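Local coordinates for protein monooxygenase (Agrobacterium tumefaciens, PDB 2I7G) that probably catalyses a flavin-dependent oxygenation, as a TIM-barrel member of the luciferase-like monooxygenase family whose own substrate is not established, at residues R111-F116 against L162-Q167; I129-G134 against V152-K157; K157-L162 against V170-T175; L215-A220 against D234-A239; N305-E310 against D328-Q333. One frame throughout, in Å; residues are numbered along the deposited sequence.

Interaction 1 (R111-F116 against L162-Q167)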
# COMPACT_ATOMS: atom_id res chain seq x y z
N ARG B 111 5.25 8.86 -4.35
CA ARG B 111 4.67 7.76 -3.57
C ARG B 111 3.59 7.01 -4.33
O ARG B 111 3.56 5.79 -4.29
CB ARG B 111 4.08 8.24 -2.23
CG ARG B 111 5.06 8.98 -1.35
CD ARG B 111 6.12 8.00 -0.79
NE ARG B 111 6.90 8.71 0.25
CZ ARG B 111 7.88 8.16 0.96
NH1 ARG B 111 8.21 6.89 0.76
NH2 ARG B 111 8.52 8.88 1.87
N VAL B 112 2.70 7.75 -5.00
CA VAL B 112 1.63 7.13 -5.76
C VAL B 112 2.26 6.22 -6.81
O VAL B 112 1.87 5.05 -6.94
CB VAL B 112 0.72 8.22 -6.39
CG1 VAL B 112 -0.23 7.55 -7.42
CG2 VAL B 112 -0.06 8.94 -5.22
N PHE B 113 3.24 6.72 -7.54
CA PHE B 113 3.87 5.90 -8.57
C PHE B 113 4.50 4.65 -7.97
O PHE B 113 4.36 3.57 -8.51
CB PHE B 113 4.92 6.69 -9.34
CG PHE B 113 5.55 5.90 -10.48
CD1 PHE B 113 4.84 5.65 -11.66
CD2 PHE B 113 6.81 5.38 -10.34
CE1 PHE B 113 5.42 4.90 -12.71
CE2 PHE B 113 7.41 4.66 -11.40
CZ PHE B 113 6.70 4.41 -12.56
N GLN B 114 5.20 4.80 -6.84
CA GLN B 114 5.87 3.66 -6.20
C GLN B 114 4.85 2.63 -5.71
O GLN B 114 5.04 1.41 -5.88
CB GLN B 114 6.74 4.13 -5.02
CG GLN B 114 7.97 4.93 -5.49
CD GLN B 114 8.81 5.38 -4.35
OE1 GLN B 114 8.31 5.86 -3.34
NE2 GLN B 114 10.12 5.25 -4.51
N GLN B 115 3.77 3.10 -5.13
CA GLN B 115 2.73 2.20 -4.63
C GLN B 115 2.06 1.41 -5.77
O GLN B 115 1.97 0.17 -5.73
CB GLN B 115 1.70 2.98 -3.80
CG GLN B 115 2.26 3.51 -2.44
CD GLN B 115 1.45 4.73 -1.97
OE1 GLN B 115 0.36 4.99 -2.47
NE2 GLN B 115 2.01 5.50 -1.04
N PHE B 116 1.67 2.12 -6.83
CA PHE B 116 1.01 1.42 -7.95
C PHE B 116 2.00 0.58 -8.79
O PHE B 116 1.59 -0.44 -9.35
CB PHE B 116 0.21 2.39 -8.81
CG PHE B 116 -1.09 2.80 -8.18
CD1 PHE B 116 -2.26 2.09 -8.47
CD2 PHE B 116 -1.13 3.84 -7.25
CE1 PHE B 116 -3.50 2.47 -7.82
CE2 PHE B 116 -2.35 4.25 -6.63
CZ PHE B 116 -3.53 3.53 -6.91
N LEU B 162 3.39 11.65 -14.84
CA LEU B 162 3.67 11.21 -16.22
C LEU B 162 5.18 11.17 -16.51
O LEU B 162 5.65 10.27 -17.22
CB LEU B 162 2.97 12.13 -17.23
CG LEU B 162 1.43 12.08 -17.16
CD1 LEU B 162 0.77 13.19 -18.01
CD2 LEU B 162 0.87 10.70 -17.54
N ALA B 163 5.93 12.11 -15.95
CA ALA B 163 7.40 12.12 -16.07
C ALA B 163 7.99 10.84 -15.45
O ALA B 163 8.88 10.21 -16.05
CB ALA B 163 7.97 13.34 -15.39
N LEU B 164 7.46 10.47 -14.29
CA LEU B 164 7.95 9.30 -13.55
C LEU B 164 7.71 8.03 -14.34
O LEU B 164 8.57 7.15 -14.37
CB LEU B 164 7.23 9.19 -12.20
CG LEU B 164 7.51 10.28 -11.16
CD1 LEU B 164 6.58 10.06 -9.97
CD2 LEU B 164 9.01 10.28 -10.76
N ARG B 165 6.56 7.91 -14.99
CA ARG B 165 6.29 6.66 -15.66
C ARG B 165 7.08 6.54 -16.98
O ARG B 165 7.21 5.45 -17.52
CB ARG B 165 4.78 6.47 -15.89
CG ARG B 165 4.28 7.20 -17.05
CD ARG B 165 2.94 6.64 -17.50
NE ARG B 165 2.42 7.45 -18.58
CZ ARG B 165 1.23 7.28 -19.13
NH1 ARG B 165 0.40 6.32 -18.70
NH2 ARG B 165 0.85 8.11 -20.11
N GLU B 166 7.60 7.66 -17.49
CA GLU B 166 8.25 7.67 -18.81
C GLU B 166 9.72 7.26 -18.77
O GLU B 166 10.29 6.88 -19.79
CB GLU B 166 8.09 9.05 -19.47
CG GLU B 166 8.35 9.10 -20.97
CD GLU B 166 7.31 8.38 -21.81
OE1 GLU B 166 6.13 8.31 -21.40
OE2 GLU B 166 7.68 7.91 -22.91
N GLN B 167 10.35 7.35 -17.60
CA GLN B 167 11.74 6.85 -17.49
C GLN B 167 12.16 6.71 -16.06
O GLN B 167 11.56 7.30 -15.19
CB GLN B 167 12.69 7.80 -18.17
CG GLN B 167 12.71 9.18 -17.60
CD GLN B 167 13.57 10.11 -18.43
OE1 GLN B 167 14.72 9.78 -18.77
NE2 GLN B 167 13.03 11.28 -18.76
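Phe113 reaches from helix 109-122 to helix 150-166 and lays its ring against Leu164 and Arg165; these three residues make the whole contact, which contains no hydrogen bond. The first kind of interaction is CH-pi. Leu164 CB stands over one face of the Phe113 ring, 4.2 Å from its centroid and 16° off the ring normal, displaced toward the rim. The second kind is apolar contact. Phe113 CB meets the methyl Leu164 CD1 at 3.8 Å, and the two side chains run past each other in opposite directions. Farther out, Phe113 CE1 comes within 3.5 Å of Arg165 CA, which meets the ring obliquely, and also touches Arg165 CB. The ring can extend this far because Phe113 CG is anti to the backbone N (chi1 -176°). A flat, wholly apolar side chain suits a place between two helix surfaces, and leucine offers it both a methylene and a methyl. Arginine serves here through its aliphatic root alone: its guanidinium turns away, and NH1 is hydrogen-bonded to the carbonyl of Leu194. Arg188 touches Phe113 and donates a hydrogen bond to Leu164 O. On another side of helix 109-122, Arg111 pairs with Glu70 of the second subunit. The arrangement is apolar packing between two helices on the outside of a TIM barrel, both within the luciferase-like monooxygenase family region.

Interaction 2 (I129-G134 against V152-K157)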
# COMPACT_ATOMS: atom_id res chain seq x y z
N ILE B 129 -3.81 3.66 -12.60
CA ILE B 129 -4.15 4.80 -11.73
C ILE B 129 -5.25 5.59 -12.44
O ILE B 129 -5.12 5.89 -13.63
CB ILE B 129 -2.92 5.74 -11.53
CG1 ILE B 129 -1.79 4.99 -10.80
CG2 ILE B 129 -3.39 7.02 -10.77
CD1 ILE B 129 -0.39 5.74 -10.89
N MSE B 130 -6.34 5.91 -11.72
CA MSE B 130 -7.31 6.87 -12.25
C MSE B 130 -7.28 8.09 -11.34
O MSE B 130 -7.66 8.01 -10.16
CB MSE B 130 -8.72 6.26 -12.34
CG MSE B 130 -9.72 7.26 -12.88
SE MSE B 130 -11.58 6.60 -12.61
CE MSE B 130 -11.38 4.69 -12.99
N ALA B 131 -6.75 9.18 -11.88
CA ALA B 131 -6.54 10.38 -11.06
C ALA B 131 -7.73 11.33 -11.25
O ALA B 131 -8.20 11.56 -12.38
CB ALA B 131 -5.28 11.06 -11.47
N GLY B 132 -8.20 11.90 -10.16
CA GLY B 132 -9.26 12.88 -10.27
C GLY B 132 -9.48 13.69 -9.01
O GLY B 132 -8.79 13.52 -8.00
N ARG B 133 -10.48 14.55 -9.09
CA ARG B 133 -10.83 15.47 -8.01
C ARG B 133 -11.39 14.74 -6.78
O ARG B 133 -11.07 15.08 -5.64
CB ARG B 133 -11.80 16.52 -8.57
CG ARG B 133 -12.30 17.54 -7.61
CD ARG B 133 -13.23 18.52 -8.36
NE ARG B 133 -12.81 19.86 -8.00
CZ ARG B 133 -12.15 20.68 -8.80
NH1 ARG B 133 -11.77 21.84 -8.31
NH2 ARG B 133 -11.88 20.36 -10.07
N GLY B 134 -12.18 13.69 -7.03
CA GLY B 134 -12.89 12.96 -5.96
C GLY B 134 -13.44 13.94 -4.93
O GLY B 134 -14.02 14.98 -5.29
N VAL B 152 -3.58 24.02 -10.01
CA VAL B 152 -2.10 23.98 -10.16
C VAL B 152 -1.57 22.70 -9.51
O VAL B 152 -0.66 22.07 -10.05
CB VAL B 152 -1.39 25.24 -9.60
CG1 VAL B 152 0.11 25.11 -9.78
CG2 VAL B 152 -1.88 26.47 -10.35
N LEU B 153 -2.14 22.31 -8.37
CA LEU B 153 -1.71 21.05 -7.72
C LEU B 153 -1.94 19.86 -8.66
O LEU B 153 -1.08 19.00 -8.80
CB LEU B 153 -2.46 20.79 -6.41
CG LEU B 153 -2.06 21.66 -5.22
CD1 LEU B 153 -3.17 21.59 -4.20
CD2 LEU B 153 -0.72 21.19 -4.63
N PHE B 154 -3.10 19.83 -9.30
CA PHE B 154 -3.42 18.72 -10.17
C PHE B 154 -2.55 18.74 -11.40
O PHE B 154 -1.98 17.71 -11.76
CB PHE B 154 -4.89 18.70 -10.56
CG PHE B 154 -5.31 17.44 -11.25
CD1 PHE B 154 -5.43 16.22 -10.54
CD2 PHE B 154 -5.54 17.44 -12.62
CE1 PHE B 154 -5.85 15.03 -11.20
CE2 PHE B 154 -5.95 16.25 -13.29
CZ PHE B 154 -6.11 15.07 -12.59
N ALA B 155 -2.38 19.91 -12.00
CA ALA B 155 -1.58 20.04 -13.22
C ALA B 155 -0.13 19.61 -12.97
O ALA B 155 0.42 18.82 -13.74
CB ALA B 155 -1.62 21.46 -13.72
N GLU B 156 0.47 20.13 -11.91
CA GLU B 156 1.90 19.87 -11.66
C GLU B 156 2.08 18.40 -11.27
O GLU B 156 2.99 17.73 -11.72
CB GLU B 156 2.44 20.76 -10.55
CG GLU B 156 2.62 22.21 -11.01
CD GLU B 156 3.47 23.03 -10.06
OE1 GLU B 156 4.01 22.46 -9.09
OE2 GLU B 156 3.59 24.27 -10.28
N LYS B 157 1.19 17.90 -10.43
CA LYS B 157 1.38 16.52 -9.92
C LYS B 157 1.11 15.47 -10.99
O LYS B 157 1.77 14.43 -11.06
CB LYS B 157 0.58 16.29 -8.65
CG LYS B 157 1.20 17.04 -7.48
CD LYS B 157 0.29 16.96 -6.20
CE LYS B 157 1.05 17.50 -5.00
NZ LYS B 157 0.30 17.28 -3.73
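Phe154, on helix 150-166, pushes its ring toward Ala131 of strand 127-131, and the outer atoms of that ring do all the touching. No hydrogen bond crosses, and the two segments bury just 93 Å² together. The close part is small: Phe154 CE1 lies 4.0 Å from the methyl carbon Ala131 CB and equally 4.0 Å from Gly132 N, while Phe154 CZ is 4.1 Å from Ala131 O. Both Ala131 and Gly132 approach the ring obliquely. With CG anti to the backbone N (chi1 -170°), the phenyl group projects far enough to span a CA-CA separation of 8.3 Å between Phe154 and Gly132. A small residue at 131 suits this place, since its one methyl meets the long phenylalanine without pushing the helix away. Strand 127-131 belongs to the parallel sheet of the TIM barrel, where Ala131 is hydrogen-bonded through its backbone to Trp197 and Ala199 of the neighbouring parallel strand 196-200, so the ring packs on backbone that is hydrogen-bonded into the barrel wall. Ser105, from a loop, also touches Phe154. The other side is looser. Phe154 itself remains partly exposed. Past Gly132 the chain is exposed at Arg133, whose guanidinium makes a cation-pi contact with Tyr150 and a long, weak ion pair with a sulfate ion, probably from the crystallisation liquor.

Interaction 3 (K157-L162 against V170-T175)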
# COMPACT_ATOMS: atom_id res chain seq x y z
N LYS B 157 1.19 17.90 -10.43
CA LYS B 157 1.38 16.52 -9.92
C LYS B 157 1.11 15.47 -10.99
O LYS B 157 1.77 14.43 -11.06
CB LYS B 157 0.58 16.29 -8.65
CG LYS B 157 1.20 17.04 -7.48
CD LYS B 157 0.29 16.96 -6.20
CE LYS B 157 1.05 17.50 -5.00
NZ LYS B 157 0.30 17.28 -3.73
N LEU B 158 0.15 15.78 -11.86
CA LEU B 158 -0.10 14.93 -13.01
C LEU B 158 1.14 15.00 -13.89
O LEU B 158 1.58 13.93 -14.37
CB LEU B 158 -1.37 15.36 -13.76
CG LEU B 158 -1.68 14.57 -15.03
CD1 LEU B 158 -1.80 13.06 -14.75
CD2 LEU B 158 -2.99 15.04 -15.65
N ASP B 159 1.68 16.23 -14.15
CA ASP B 159 2.89 16.36 -14.97
C ASP B 159 4.04 15.52 -14.36
O ASP B 159 4.70 14.73 -15.06
CB ASP B 159 3.32 17.83 -15.07
CG ASP B 159 4.47 18.03 -16.01
OD1 ASP B 159 4.28 17.83 -17.23
OD2 ASP B 159 5.56 18.45 -15.54
N LEU B 160 4.25 15.65 -13.04
CA LEU B 160 5.26 14.75 -12.39
C LEU B 160 4.97 13.23 -12.56
O LEU B 160 5.84 12.44 -12.97
CB LEU B 160 5.47 15.13 -10.96
CG LEU B 160 6.43 14.25 -10.15
CD1 LEU B 160 7.80 14.15 -10.85
CD2 LEU B 160 6.51 14.92 -8.77
N LEU B 161 3.75 12.80 -12.26
CA LEU B 161 3.39 11.39 -12.41
C LEU B 161 3.71 10.87 -13.82
O LEU B 161 4.24 9.77 -13.98
CB LEU B 161 1.90 11.17 -12.12
CG LEU B 161 1.38 9.74 -12.14
CD1 LEU B 161 2.14 8.81 -11.20
CD2 LEU B 161 -0.12 9.75 -11.81
N LEU B 162 3.39 11.65 -14.84
CA LEU B 162 3.67 11.21 -16.22
C LEU B 162 5.18 11.17 -16.51
O LEU B 162 5.65 10.27 -17.22
CB LEU B 162 2.97 12.13 -17.23
CG LEU B 162 1.43 12.08 -17.16
CD1 LEU B 162 0.77 13.19 -18.01
CD2 LEU B 162 0.87 10.70 -17.54
N VAL B 170 14.55 10.89 -13.24
CA VAL B 170 13.89 12.15 -13.64
C VAL B 170 14.49 13.40 -13.03
O VAL B 170 15.05 13.37 -11.93
CB VAL B 170 12.37 12.15 -13.35
CG1 VAL B 170 11.66 11.04 -14.11
CG2 VAL B 170 12.12 12.03 -11.85
N THR B 171 14.36 14.50 -13.77
CA THR B 171 14.64 15.84 -13.30
C THR B 171 13.34 16.62 -13.54
O THR B 171 12.85 16.69 -14.67
CB THR B 171 15.84 16.48 -14.04
OG1 THR B 171 17.04 15.80 -13.65
CG2 THR B 171 15.97 17.98 -13.71
N TRP B 172 12.78 17.16 -12.47
CA TRP B 172 11.47 17.79 -12.52
C TRP B 172 11.48 18.91 -11.50
O TRP B 172 12.07 18.77 -10.45
CB TRP B 172 10.33 16.78 -12.20
CG TRP B 172 8.95 17.41 -12.27
CD1 TRP B 172 8.10 17.41 -13.36
CD2 TRP B 172 8.28 18.16 -11.23
NE1 TRP B 172 6.95 18.09 -13.05
CE2 TRP B 172 7.03 18.57 -11.76
CE3 TRP B 172 8.61 18.52 -9.91
CZ2 TRP B 172 6.10 19.33 -11.02
CZ3 TRP B 172 7.68 19.27 -9.17
CH2 TRP B 172 6.44 19.67 -9.73
N SER B 173 10.85 20.03 -11.83
CA SER B 173 10.62 21.10 -10.85
C SER B 173 9.29 21.82 -11.12
O SER B 173 8.76 21.75 -12.23
CB SER B 173 11.81 22.08 -10.81
OG SER B 173 11.91 22.77 -12.04
N GLY B 174 8.74 22.44 -10.10
CA GLY B 174 7.46 23.14 -10.21
C GLY B 174 7.33 24.14 -9.09
O GLY B 174 8.35 24.61 -8.53
N THR B 175 6.10 24.48 -8.73
CA THR B 175 5.84 25.48 -7.71
C THR B 175 5.17 24.90 -6.46
O THR B 175 5.19 25.53 -5.40
CB THR B 175 4.98 26.66 -8.25
OG1 THR B 175 3.64 26.21 -8.46
CG2 THR B 175 5.53 27.20 -9.56
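A small antiparallel sheet beside the barrel supplies strand 169-172, which turns its tryptophan back onto helix 150-166, the helix that precedes it in the chain. Trp172 meets this helix in two ways. At its edge, the indole N-H is donated to the carboxylate of Asp159, with Trp172 NE1 to Asp159 OD2 at 2.9 Å and an N-H...O angle of 147°. The oxygen lies close to the indole plane and is approached from its anti side, somewhat out of the carboxylate plane, with carboxylate and ring planes 44° apart. Over one face sits Leu160: its CB is 3.9 Å from the centroid of the five-membered ring, a CH-pi contact, and Leu160 CD1 is 3.7 Å from Trp172 CG. On the opposite face Gly174 N lies 3.4 Å above the ring plane; glycine, having no side chain, suits a backbone that passes so close over the indole. Aspartate fits a solvent-exposed position where it can take the N-H, while leucine fits the buried side. Held by edge and face together, the indole packs the small antiparallel sheet of strands 180-181, 169-172 and 183-184 against an outer helix of the TIM barrel.

Interaction 4 (L215-A220 against D234-A239)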
# COMPACT_ATOMS: atom_id res chain seq x y z
N LEU B 215 -4.63 11.70 -22.87
CA LEU B 215 -4.82 10.69 -21.81
C LEU B 215 -6.25 10.12 -21.87
O LEU B 215 -7.16 10.84 -22.26
CB LEU B 215 -4.62 11.34 -20.44
CG LEU B 215 -3.17 11.82 -20.24
CD1 LEU B 215 -3.12 12.66 -19.00
CD2 LEU B 215 -2.29 10.61 -20.08
N PRO B 216 -6.42 8.82 -21.55
CA PRO B 216 -7.78 8.24 -21.49
C PRO B 216 -8.59 8.96 -20.39
O PRO B 216 -8.02 9.45 -19.41
CB PRO B 216 -7.56 6.78 -21.03
CG PRO B 216 -6.08 6.54 -21.07
CD PRO B 216 -5.36 7.84 -21.23
N VAL B 217 -9.90 9.04 -20.60
CA VAL B 217 -10.77 9.78 -19.70
C VAL B 217 -11.91 8.89 -19.22
O VAL B 217 -12.45 8.05 -19.98
CB VAL B 217 -11.34 11.09 -20.31
CG1 VAL B 217 -10.21 12.10 -20.52
CG2 VAL B 217 -12.08 10.83 -21.65
N ALA B 218 -12.29 9.07 -17.96
CA ALA B 218 -13.44 8.33 -17.39
C ALA B 218 -14.44 9.36 -16.91
O ALA B 218 -14.14 10.14 -16.00
CB ALA B 218 -12.98 7.44 -16.22
N LEU B 219 -15.62 9.37 -17.52
CA LEU B 219 -16.66 10.32 -17.22
C LEU B 219 -17.68 9.77 -16.20
O LEU B 219 -18.33 8.74 -16.44
CB LEU B 219 -17.41 10.62 -18.51
CG LEU B 219 -18.50 11.66 -18.43
CD1 LEU B 219 -18.03 13.04 -17.86
CD2 LEU B 219 -19.03 11.82 -19.86
N ALA B 220 -17.86 10.48 -15.09
CA ALA B 220 -18.94 10.14 -14.13
C ALA B 220 -20.31 10.61 -14.66
O ALA B 220 -20.49 11.79 -15.00
CB ALA B 220 -18.64 10.74 -12.76
N ASP B 234 -17.30 14.58 -27.42
CA ASP B 234 -16.98 15.44 -28.58
C ASP B 234 -15.83 16.37 -28.26
O ASP B 234 -14.89 16.52 -29.04
CB ASP B 234 -18.18 16.35 -29.00
CG ASP B 234 -19.30 15.59 -29.69
OD1 ASP B 234 -19.13 14.37 -29.93
OD2 ASP B 234 -20.35 16.24 -30.02
N LEU B 235 -15.94 17.04 -27.12
CA LEU B 235 -14.97 18.02 -26.72
C LEU B 235 -13.61 17.39 -26.44
O LEU B 235 -12.58 17.95 -26.81
CB LEU B 235 -15.49 18.73 -25.49
CG LEU B 235 -14.73 19.88 -24.88
CD1 LEU B 235 -14.65 21.05 -25.88
CD2 LEU B 235 -15.52 20.27 -23.65
N TYR B 236 -13.61 16.22 -25.78
CA TYR B 236 -12.40 15.41 -25.59
C TYR B 236 -11.69 15.14 -26.94
O TYR B 236 -10.49 15.40 -27.09
CB TYR B 236 -12.83 14.09 -24.95
CG TYR B 236 -11.77 13.07 -24.78
CD1 TYR B 236 -10.66 13.31 -23.96
CD2 TYR B 236 -11.86 11.84 -25.45
CE1 TYR B 236 -9.65 12.34 -23.78
CE2 TYR B 236 -10.86 10.88 -25.31
CZ TYR B 236 -9.76 11.13 -24.46
OH TYR B 236 -8.80 10.17 -24.28
N HIS B 237 -12.42 14.59 -27.89
CA HIS B 237 -11.84 14.23 -29.20
C HIS B 237 -11.42 15.47 -29.98
O HIS B 237 -10.39 15.43 -30.67
CB HIS B 237 -12.82 13.37 -30.02
CG HIS B 237 -13.10 12.03 -29.40
ND1 HIS B 237 -12.12 11.08 -29.19
CD2 HIS B 237 -14.26 11.47 -28.96
CE1 HIS B 237 -12.65 10.02 -28.63
NE2 HIS B 237 -13.94 10.23 -28.46
N GLU B 238 -12.18 16.55 -29.87
CA GLU B 238 -11.84 17.80 -30.60
C GLU B 238 -10.59 18.44 -30.00
O GLU B 238 -9.71 18.89 -30.74
CB GLU B 238 -13.03 18.77 -30.60
CG GLU B 238 -12.82 20.13 -31.25
CD GLU B 238 -12.68 20.09 -32.77
OE1 GLU B 238 -12.78 19.00 -33.39
OE2 GLU B 238 -12.47 21.18 -33.34
N ALA B 239 -10.48 18.44 -28.67
CA ALA B 239 -9.26 18.91 -28.03
C ALA B 239 -8.08 18.06 -28.46
O ALA B 239 -6.99 18.60 -28.72
CB ALA B 239 -9.41 18.90 -26.53
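Val217 CG2 sits squarely over the centre of the Tyr236 ring, 3.5 Å from its centroid and 8° off the normal, a close CH-pi contact. The other methyl reaches the rim, with Val217 CG1 3.3 Å from Tyr236 CE1. Tyr236 CG is anti to the backbone N (chi1 175°), which carries the ring out from the helix toward Val217. At the far end of the ring the phenol donates to a backbone carbonyl: Tyr236 OH to Leu215 O is 2.7 Å, the donor standing above the carbonyl plane, 43° out of it. Tyrosine suits this place because its apolar face takes the valine while its hydroxyl satisfies a carbonyl just before the strand begins. The contact joins the first two elements of a beta-alpha-beta unit, strand 217-220 and helix 230-242, whose return strand is 252-260. In the next shell, that return strand's Thr252 touches both Val217 and Tyr236, and Arg251 N gives the phenol oxygen a weak hydrogen bond. Backbone bonds to Arg251 and Ser253 fix Val217.

Interaction 5 (N305-E310 against D328-Q333); sequences NLFLGE and DRFLLQ
Phe307 and Phe330 bury the larger share of this contact, and Leu332 adds a smaller one. Phe330 CE1 lies over one face of the Phe307 ring, displaced toward its rim, while Phe330 CZ is 3.6 Å from Phe307 CD1. The planes are inclined at 54° with centroids 5.1 Å apart, an oblique pairing. Phe330 reaches that position because its CG is anti to the backbone N (chi1 173°), carrying the ring well out from its strand. Leu332, two residues on, brings CD1 to 4.2 Å from Phe307 CB and 4.1 Å from Phe307 O. Large apolar side chains suit this buried place, because strands 307-309 and 329-333 do not pair directly and the rings fill the distance between them. Lys317 of helix 311-325, which connects the two strands, makes a cation-pi contact with Phe307. Strand 252-260 hydrogen-bonds to 307-309 and pairs in parallel with 329-333, its Val256 touching both phenylalanines, while Leu24 of strand 23-28 packs on Phe330.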
# COMPACT_ATOMS: atom_id res chain seq x y z
N ASN B 305 -29.73 7.81 -15.75
CA ASN B 305 -28.33 7.58 -15.43
C ASN B 305 -28.04 6.33 -14.56
O ASN B 305 -26.88 5.91 -14.42
CB ASN B 305 -27.76 8.83 -14.76
CG ASN B 305 -28.48 9.14 -13.49
OD1 ASN B 305 -28.19 8.57 -12.48
ND2 ASN B 305 -29.50 10.01 -13.57
N LEU B 306 -29.08 5.71 -14.00
CA LEU B 306 -28.88 4.51 -13.15
C LEU B 306 -29.03 3.24 -14.00
O LEU B 306 -30.07 3.04 -14.64
CB LEU B 306 -29.89 4.47 -12.01
CG LEU B 306 -29.75 5.60 -10.96
CD1 LEU B 306 -30.81 5.40 -9.83
CD2 LEU B 306 -28.32 5.59 -10.37
N PHE B 307 -27.97 2.42 -14.01
CA PHE B 307 -27.91 1.19 -14.82
C PHE B 307 -28.37 0.06 -13.91
O PHE B 307 -27.58 -0.55 -13.16
CB PHE B 307 -26.49 0.99 -15.38
CG PHE B 307 -26.22 1.86 -16.57
CD1 PHE B 307 -26.01 1.31 -17.82
CD2 PHE B 307 -26.17 3.25 -16.41
CE1 PHE B 307 -25.78 2.13 -18.90
CE2 PHE B 307 -25.95 4.10 -17.50
CZ PHE B 307 -25.76 3.53 -18.75
N LEU B 308 -29.68 -0.19 -13.93
CA LEU B 308 -30.29 -1.00 -12.86
C LEU B 308 -31.41 -1.93 -13.37
O LEU B 308 -32.32 -1.48 -14.09
CB LEU B 308 -30.86 -0.09 -11.81
CG LEU B 308 -31.39 -0.76 -10.55
CD1 LEU B 308 -31.11 0.11 -9.36
CD2 LEU B 308 -32.91 -1.05 -10.67
N GLY B 309 -31.36 -3.19 -12.96
CA GLY B 309 -32.43 -4.13 -13.33
C GLY B 309 -31.96 -5.55 -13.44
O GLY B 309 -30.85 -5.90 -12.98
N GLU B 310 -32.81 -6.39 -14.04
CA GLU B 310 -32.40 -7.77 -14.36
C GLU B 310 -31.25 -7.74 -15.41
O GLU B 310 -31.00 -6.68 -16.04
CB GLU B 310 -33.58 -8.61 -14.87
CG GLU B 310 -34.10 -8.12 -16.23
CD GLU B 310 -35.15 -9.09 -16.83
OE1 GLU B 310 -35.73 -9.88 -16.04
OE2 GLU B 310 -35.38 -9.04 -18.06
N ASP B 328 -14.94 2.81 -24.62
CA ASP B 328 -14.09 1.58 -24.54
C ASP B 328 -14.27 0.77 -23.26
O ASP B 328 -13.93 -0.41 -23.19
CB ASP B 328 -12.63 2.00 -24.59
CG ASP B 328 -12.33 2.74 -25.87
OD1 ASP B 328 -12.36 2.11 -26.95
OD2 ASP B 328 -12.12 3.96 -25.79
N ARG B 329 -14.78 1.44 -22.24
CA ARG B 329 -14.84 0.85 -20.93
C ARG B 329 -16.13 1.32 -20.23
O ARG B 329 -16.59 2.44 -20.47
CB ARG B 329 -13.55 1.23 -20.15
CG ARG B 329 -13.57 0.78 -18.68
CD ARG B 329 -12.25 1.19 -17.97
NE ARG B 329 -11.11 0.38 -18.39
CZ ARG B 329 -9.89 0.43 -17.81
NH1 ARG B 329 -9.64 1.25 -16.81
NH2 ARG B 329 -8.94 -0.38 -18.23
N PHE B 330 -16.70 0.44 -19.41
CA PHE B 330 -17.93 0.69 -18.64
C PHE B 330 -17.67 0.23 -17.23
O PHE B 330 -17.37 -0.96 -17.02
CB PHE B 330 -19.13 -0.08 -19.25
CG PHE B 330 -20.38 -0.00 -18.43
CD1 PHE B 330 -21.26 1.08 -18.59
CD2 PHE B 330 -20.68 -1.00 -17.48
CE1 PHE B 330 -22.42 1.19 -17.82
CE2 PHE B 330 -21.89 -0.93 -16.74
CZ PHE B 330 -22.74 0.18 -16.89
N LEU B 331 -17.78 1.13 -16.24
CA LEU B 331 -17.54 0.80 -14.84
C LEU B 331 -18.80 1.05 -14.00
O LEU B 331 -19.37 2.14 -14.03
CB LEU B 331 -16.39 1.63 -14.25
CG LEU B 331 -14.97 1.42 -14.75
CD1 LEU B 331 -14.02 2.17 -13.74
CD2 LEU B 331 -14.61 -0.10 -14.86
N LEU B 332 -19.21 0.03 -13.25
CA LEU B 332 -20.47 0.09 -12.52
C LEU B 332 -20.19 0.11 -11.01
O LEU B 332 -19.44 -0.77 -10.52
CB LEU B 332 -21.25 -1.18 -12.89
CG LEU B 332 -22.62 -1.32 -12.23
CD1 LEU B 332 -23.56 -0.14 -12.59
CD2 LEU B 332 -23.28 -2.75 -12.53
N GLN B 333 -20.81 1.04 -10.28
CA GLN B 333 -20.69 1.08 -8.81
C GLN B 333 -22.03 0.62 -8.22
O GLN B 333 -23.05 1.33 -8.33
CB GLN B 333 -20.32 2.49 -8.33
CG GLN B 333 -20.28 2.59 -6.79
CD GLN B 333 -19.78 3.94 -6.28
OE1 GLN B 333 -18.72 4.42 -6.69
NE2 GLN B 333 -20.48 4.49 -5.36

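Helix 150-166 ties interactions 1, 2 and 3 together: their centres lie 10 to 13 Å apart, Leu162 belongs to both 1 and 3, and Lys157 to both 2 and 3. Interaction 2 is nested inside the chain loop closed by interaction 1, and Phe116 CG packs 3.5 Å from Ile129 CG1 where they meet. Glu156 OE2 lies 2.7 Å from Thr175 OG1, a probable hydrogen bond joining 2 to 3. Interactions 2, 4 and 5 all reach the barrel sheet; selenomethionine Met130 packs on Ala218 and on Leu331. Interactions 3 and 5 are farthest apart, about 35 Å between centres. Sulfate ions lie near Gly132 and near Asn305; neither establishes an active site.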